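Local coordinates for protein putative dehydrogenase (Pseudomonas fluorescens, PDB 6UUG) that oxidises methanesulfinate as the flavin-dependent monooxygenase component of a two-component system in bacterial sulfur assimilation, at residues A271-Y274 against T275-T279; A298-G301 against E302-V305. One frame throughout, in Å; residues are numbered along the deposited sequence.

Contact 1 (271-274 with 275-279) and contact 2 (298-301 with 302-305) are both single-helix contacts in the C-terminal region related to acyl-CoA dehydrogenases, on successive helices with centres about 15 Å apart. Contact 1 is the C-terminal end of helix 247-277, with three of its nine residues exposed, and backbone N-H groups and a serine hydroxyl converge on its last carbonyls. Contact 2 lies within helix 294-327, has no exposed residue and runs on regular helical bonds, with an aromatic pair beside a charged edge. Both touch the second subunit, but contact 2 also meets the third and fourth. They join at Thr275 OG1 and Tyr300 OH, 2.7 Å apart, a probable hydrogen bond.

Contact 1 (A271-Y274 against T275-T279); sequences ARQY and TLSET
Tyr274 and Glu278 come together through their first torsions: chi1 of -162° turns the tyrosine CG opposite its own nitrogen, whereas chi1 of -56° keeps the glutamate CG next to its nitrogen, with a further bend at chi2. The setting is the C-terminal end of helix 247-277, where Glu278 is the first residue to leave helical backbone angles. Glu278 CB lies over the middle of the Tyr274 ring, 3.7 Å from its centroid and 14° from the normal, which meets the geometry of a CH-pi contact. Thr279 OG1 instead approaches the ring edge near its plane, 3.3 Å from Tyr274 CD1, and is hydrogen-bonded to Thr365 O.

The helix ends on Tyr274 O, which accepts three N-H groups. Glu278 N gives the shortest bond to Tyr274 O, at 2.8 Å. Thr279 N reaches the same Tyr274 O at 3.2 Å, an i+5 bond, while Ser277 N, also 3.2 Å from Tyr274 O, stands above the carbonyl plane and not on a lone pair. At the preceding carbonyl, the Ser277 hydroxyl folds back, OG donating to Gln273 O over 2.7 Å.

On another flank Arg272 and Leu276 run side by side. The guanidinium is held by Glu269 and by Leu404 O of the second subunit, and over one of its faces sits Leu276 CD1, 3.8 Å from Arg272 NH2.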
ATOM      1  N   ALA A 271     -17.020   4.592 -14.084  1.00 32.28           N
ATOM      2  CA  ALA A 271     -17.394   4.416 -12.686  1.00 32.16           C
ATOM      3  C   ALA A 271     -18.189   5.614 -12.179  1.00 30.65           C
ATOM      4  O   ALA A 271     -19.204   5.451 -11.491  1.00 32.61           O
ATOM      5  CB  ALA A 271     -16.141   4.194 -11.834  1.00 31.24           C
ATOM      6  N   ARG A 272     -17.718   6.827 -12.490  1.00 31.48           N
ATOM      7  CA  ARG A 272     -18.452   8.042 -12.160  1.00 30.73           C
ATOM      8  C   ARG A 272     -19.905   7.939 -12.597  1.00 31.04           C
ATOM      9  O   ARG A 272     -20.826   8.194 -11.817  1.00 34.86           O
ATOM     10  CB  ARG A 272     -17.816   9.249 -12.860  1.00 34.05           C
ATOM     11  CG  ARG A 272     -16.792  10.029 -12.090  1.00 44.10           C
ATOM     12  CD  ARG A 272     -16.546  11.373 -12.810  1.00 43.35           C
ATOM     13  NE  ARG A 272     -17.544  12.378 -12.455  1.00 43.29           N
ATOM     14  CZ  ARG A 272     -18.445  12.897 -13.289  1.00 52.25           C
ATOM     15  NH1 ARG A 272     -18.483  12.528 -14.565  1.00 46.75           N
ATOM     16  NH2 ARG A 272     -19.306  13.804 -12.842  1.00 48.93           N
ATOM     17  N   GLN A 273     -20.123   7.613 -13.868  1.00 34.56           N
ATOM     18  CA  GLN A 273     -21.491   7.555 -14.371  1.00 36.83           C
ATOM     19  C   GLN A 273     -22.295   6.524 -13.599  1.00 35.67           C
ATOM     20  O   GLN A 273     -23.451   6.770 -13.239  1.00 38.78           O
ATOM     21  CB  GLN A 273     -21.496   7.241 -15.872  1.00 36.92           C
ATOM     22  CG  GLN A 273     -20.874   8.319 -16.745  1.00 45.86           C
ATOM     23  CD  GLN A 273     -21.603   9.643 -16.633  1.00 56.89           C
ATOM     24  OE1 GLN A 273     -22.828   9.675 -16.500  1.00 56.86           O
ATOM     25  NE2 GLN A 273     -20.854  10.744 -16.676  1.00 50.87           N
ATOM     26  N   TYR A 274     -21.681   5.377 -13.286  1.00 35.49           N
ATOM     27  CA  TYR A 274     -22.410   4.322 -12.593  1.00 37.68           C
ATOM     28  C   TYR A 274     -22.716   4.718 -11.154  1.00 38.67           C
ATOM     29  O   TYR A 274     -23.843   4.529 -10.682  1.00 39.86           O
ATOM     30  CB  TYR A 274     -21.615   3.014 -12.655  1.00 35.84           C
ATOM     31  CG  TYR A 274     -22.463   1.805 -12.352  1.00 38.47           C
ATOM     32  CD1 TYR A 274     -22.701   1.416 -11.039  1.00 43.10           C
ATOM     33  CD2 TYR A 274     -23.046   1.064 -13.374  1.00 43.55           C
ATOM     34  CE1 TYR A 274     -23.489   0.317 -10.746  1.00 46.12           C
ATOM     35  CE2 TYR A 274     -23.837  -0.048 -13.088  1.00 44.13           C
ATOM     36  CZ  TYR A 274     -24.052  -0.412 -11.769  1.00 45.54           C
ATOM     37  OH  TYR A 274     -24.838  -1.501 -11.460  1.00 51.02           O
ATOM     38  N   THR A 275     -21.729   5.292 -10.446  1.00 31.09           N
ATOM     39  CA  THR A 275     -21.937   5.748  -9.078  1.00 33.20           C
ATOM     40  C   THR A 275     -23.101   6.724  -8.990  1.00 36.92           C
ATOM     41  O   THR A 275     -23.933   6.633  -8.076  1.00 36.88           O
ATOM     42  CB  THR A 275     -20.655   6.398  -8.537  1.00 31.86           C
ATOM     43  OG1 THR A 275     -19.624   5.396  -8.481  1.00 30.79           O
ATOM     44  CG2 THR A 275     -20.880   6.961  -7.128  1.00 35.31           C
ATOM     45  N   LEU A 276     -23.176   7.656  -9.942  1.00 33.89           N
ATOM     46  CA  LEU A 276     -24.192   8.700  -9.920  1.00 39.90           C
ATOM     47  C   LEU A 276     -25.549   8.236 -10.438  1.00 46.37           C
ATOM     48  O   LEU A 276     -26.557   8.881 -10.135  1.00 44.94           O
ATOM     49  CB  LEU A 276     -23.716   9.897 -10.742  1.00 38.13           C
ATOM     50  CG  LEU A 276     -22.445  10.574 -10.223  1.00 40.09           C
ATOM     51  CD1 LEU A 276     -21.974  11.665 -11.180  1.00 43.19           C
ATOM     52  CD2 LEU A 276     -22.694  11.129  -8.823  1.00 40.06           C
ATOM     53  N   SER A 277     -25.602   7.145 -11.201  1.00 42.44           N
ATOM     54  CA  SER A 277     -26.812   6.720 -11.900  1.00 44.70           C
ATOM     55  C   SER A 277     -27.467   5.484 -11.310  1.00 52.24           C
ATOM     56  O   SER A 277     -28.699   5.399 -11.294  1.00 47.83           O
ATOM     57  CB  SER A 277     -26.505   6.445 -13.379  1.00 43.96           C
ATOM     58  OG  SER A 277     -25.932   7.582 -14.012  1.00 62.83           O
ATOM     59  N   GLU A 278     -26.680   4.516 -10.832  1.00 45.29           N
ATOM     60  CA  GLU A 278     -27.204   3.183 -10.541  1.00 50.12           C
ATOM     61  C   GLU A 278     -26.890   2.686  -9.131  1.00 54.16           C
ATOM     62  O   GLU A 278     -27.641   1.874  -8.579  1.00 53.80           O
ATOM     63  CB  GLU A 278     -26.656   2.178 -11.563  1.00 50.00           C
ATOM     64  CG  GLU A 278     -26.926   2.542 -13.015  1.00 49.05           C
ATOM     65  CD  GLU A 278     -28.383   2.342 -13.412  1.00 65.72           C
ATOM     66  OE1 GLU A 278     -29.071   1.531 -12.753  1.00 63.77           O
ATOM     67  OE2 GLU A 278     -28.836   3.000 -14.378  1.00 70.05           O
ATOM     68  N   THR A 279     -25.778   3.134  -8.547  1.00 44.65           N
ATOM     69  CA  THR A 279     -25.347   2.600  -7.260  1.00 46.39           C
ATOM     70  C   THR A 279     -26.304   3.035  -6.152  1.00 51.86           C
ATOM     71  O   THR A 279     -26.721   4.196  -6.095  1.00 51.02           O
ATOM     72  CB  THR A 279     -23.916   3.058  -6.950  1.00 45.88           C
ATOM     73  OG1 THR A 279     -23.043   2.647  -8.015  1.00 41.90           O
ATOM     74  CG2 THR A 279     -23.411   2.462  -5.638  1.00 44.00           C
TER

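Contact 2 (A298-G301 against E302-V305); sequences AHYG and EFWV
Phe303 turns its ring edge toward the face of Tyr300, an i, i+3 aromatic pair on helix 294-327 in the helical C-terminal domain of the acyl-CoA dehydrogenase fold. The centroids are 5.5 Å apart and the planes meet at 75°, which defines a T-shaped (edge-to-face) pair; its closest atoms are Tyr300 CD1 and Phe303 CD2, at 4.0 Å. The face of Phe303 has a different neighbour. With chi1 at -60° its CG stays beside the backbone N; this swings the ring back over the preceding turn, where His299 O stands above its plane, nearer its CG than its centre and 3.2 Å from Phe303 CG. The same His299 O accepts the helical bond from Phe303 N at 2.9 Å, a nearly straight one (164° at the hydrogen). Around these rings, Val364 packs on both Tyr300 and Phe303, joining helix 294-327 to helix 362-365.

On another side of the helix Glu302 runs out straight, its CG 3.4 Å from Ala298 O. Its OE1 remains 4.4 Å from His299 ND1, and Arg360 links the two: NH1 forms a salt bridge with OE1 and a hydrogen bond with ND1. Glu302 OE2 pairs with Arg352 of the second subunit, while His299 NE2 is hydrogen-bonded to Asp393 of the fourth.

The chemistry implies two kinds of link: the Tyr300-Phe303 pair packs largely on helices of its own chain, while Glu302 and His299, joined through Arg360, also reach the second and fourth subunits, and Trp304 meets Trp402 of the second edge-to-face.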
ATOM      1  N   ALA A 298     -14.004   9.660  -0.378  1.00 28.70           N
ATOM      2  CA  ALA A 298     -12.568   9.503  -0.156  1.00 29.25           C
ATOM      3  C   ALA A 298     -11.938   8.641  -1.247  1.00 27.74           C
ATOM      4  O   ALA A 298     -10.833   8.948  -1.723  1.00 26.93           O
ATOM      5  CB  ALA A 298     -12.310   8.928   1.234  1.00 35.09           C
ATOM      6  N   HIS A 299     -12.631   7.579  -1.676  1.00 29.02           N
ATOM      7  CA  HIS A 299     -12.161   6.792  -2.819  1.00 28.95           C
ATOM      8  C   HIS A 299     -11.981   7.659  -4.050  1.00 30.29           C
ATOM      9  O   HIS A 299     -10.964   7.567  -4.740  1.00 28.18           O
ATOM     10  CB  HIS A 299     -13.131   5.668  -3.167  1.00 27.58           C
ATOM     11  CG  HIS A 299     -13.010   4.469  -2.287  1.00 34.39           C
ATOM     12  ND1 HIS A 299     -11.841   3.751  -2.171  1.00 35.38           N
ATOM     13  CD2 HIS A 299     -13.914   3.859  -1.488  1.00 37.32           C
ATOM     14  CE1 HIS A 299     -12.031   2.740  -1.339  1.00 38.92           C
ATOM     15  NE2 HIS A 299     -13.282   2.778  -0.916  1.00 36.43           N
ATOM     16  N   TYR A 300     -12.987   8.479  -4.375  1.00 26.86           N
ATOM     17  CA  TYR A 300     -12.860   9.332  -5.555  1.00 28.69           C
ATOM     18  C   TYR A 300     -11.734  10.345  -5.410  1.00 26.77           C
ATOM     19  O   TYR A 300     -11.072  10.667  -6.407  1.00 26.73           O
ATOM     20  CB  TYR A 300     -14.199  10.020  -5.857  1.00 27.98           C
ATOM     21  CG  TYR A 300     -15.056   9.144  -6.746  1.00 26.80           C
ATOM     22  CD1 TYR A 300     -14.833   9.100  -8.112  1.00 30.74           C
ATOM     23  CD2 TYR A 300     -16.049   8.310  -6.208  1.00 28.11           C
ATOM     24  CE1 TYR A 300     -15.573   8.281  -8.936  1.00 32.57           C
ATOM     25  CE2 TYR A 300     -16.818   7.489  -7.040  1.00 28.43           C
ATOM     26  CZ  TYR A 300     -16.571   7.480  -8.393  1.00 30.93           C
ATOM     27  OH  TYR A 300     -17.305   6.666  -9.232  1.00 31.66           O
ATOM     28  N   GLY A 301     -11.494  10.848  -4.192  1.00 25.35           N
ATOM     29  CA  GLY A 301     -10.356  11.733  -3.976  1.00 27.33           C
ATOM     30  C   GLY A 301      -9.027  11.035  -4.204  1.00 27.21           C
ATOM     31  O   GLY A 301      -8.104  11.613  -4.769  1.00 26.77           O
ATOM     32  N   GLU A 302      -8.920   9.782  -3.777  1.00 26.43           N
ATOM     33  CA  GLU A 302      -7.712   9.012  -4.082  1.00 24.30           C
ATOM     34  C   GLU A 302      -7.573   8.744  -5.578  1.00 28.60           C
ATOM     35  O   GLU A 302      -6.463   8.843  -6.119  1.00 27.36           O
ATOM     36  CB  GLU A 302      -7.707   7.715  -3.263  1.00 27.48           C
ATOM     37  CG  GLU A 302      -7.520   8.012  -1.772  1.00 31.36           C
ATOM     38  CD  GLU A 302      -7.418   6.788  -0.902  1.00 39.82           C
ATOM     39  OE1 GLU A 302      -8.064   5.771  -1.209  1.00 41.46           O
ATOM     40  OE2 GLU A 302      -6.717   6.862   0.120  1.00 35.73           O
ATOM     41  N   PHE A 303      -8.671   8.427  -6.274  1.00 25.61           N
ATOM     42  CA  PHE A 303      -8.581   8.288  -7.728  1.00 24.33           C
ATOM     43  C   PHE A 303      -8.073   9.581  -8.360  1.00 26.08           C
ATOM     44  O   PHE A 303      -7.251   9.556  -9.287  1.00 26.85           O
ATOM     45  CB  PHE A 303      -9.938   7.939  -8.329  1.00 25.98           C
ATOM     46  CG  PHE A 303     -10.529   6.646  -7.818  1.00 30.42           C
ATOM     47  CD1 PHE A 303      -9.726   5.662  -7.262  1.00 27.88           C
ATOM     48  CD2 PHE A 303     -11.892   6.443  -7.875  1.00 32.15           C
ATOM     49  CE1 PHE A 303     -10.283   4.475  -6.775  1.00 30.64           C
ATOM     50  CE2 PHE A 303     -12.460   5.265  -7.402  1.00 33.75           C
ATOM     51  CZ  PHE A 303     -11.653   4.282  -6.840  1.00 31.73           C
ATOM     52  N   TRP A 304      -8.555  10.717  -7.860  1.00 24.79           N
ATOM     53  CA  TRP A 304      -8.194  12.015  -8.433  1.00 26.83           C
ATOM     54  C   TRP A 304      -6.710  12.295  -8.267  1.00 25.19           C
ATOM     55  O   TRP A 304      -6.031  12.694  -9.227  1.00 25.63           O
ATOM     56  CB  TRP A 304      -9.014  13.133  -7.781  1.00 24.60           C
ATOM     57  CG  TRP A 304      -8.711  14.497  -8.374  1.00 26.35           C
ATOM     58  CD1 TRP A 304      -7.982  15.512  -7.806  1.00 26.00           C
ATOM     59  CD2 TRP A 304      -9.145  14.978  -9.642  1.00 28.48           C
ATOM     60  NE1 TRP A 304      -7.930  16.585  -8.653  1.00 28.00           N
ATOM     61  CE2 TRP A 304      -8.633  16.292  -9.788  1.00 26.97           C
ATOM     62  CE3 TRP A 304      -9.896  14.423 -10.680  1.00 28.54           C
ATOM     63  CZ2 TRP A 304      -8.877  17.067 -10.924  1.00 31.17           C
ATOM     64  CZ3 TRP A 304     -10.138  15.205 -11.820  1.00 32.22           C
ATOM     65  CH2 TRP A 304      -9.617  16.497 -11.930  1.00 33.13           C
ATOM     66  N   VAL A 305      -6.193  12.098  -7.054  1.00 24.52           N
ATOM     67  CA  VAL A 305      -4.779  12.354  -6.793  1.00 26.89           C
ATOM     68  C   VAL A 305      -3.916  11.459  -7.670  1.00 25.94           C
ATOM     69  O   VAL A 305      -2.922  11.909  -8.250  1.00 25.70           O
ATOM     70  CB  VAL A 305      -4.470  12.162  -5.300  1.00 29.67           C
ATOM     71  CG1 VAL A 305      -2.959  12.311  -5.036  1.00 30.82           C
ATOM     72  CG2 VAL A 305      -5.268  13.193  -4.496  1.00 27.76           C
TER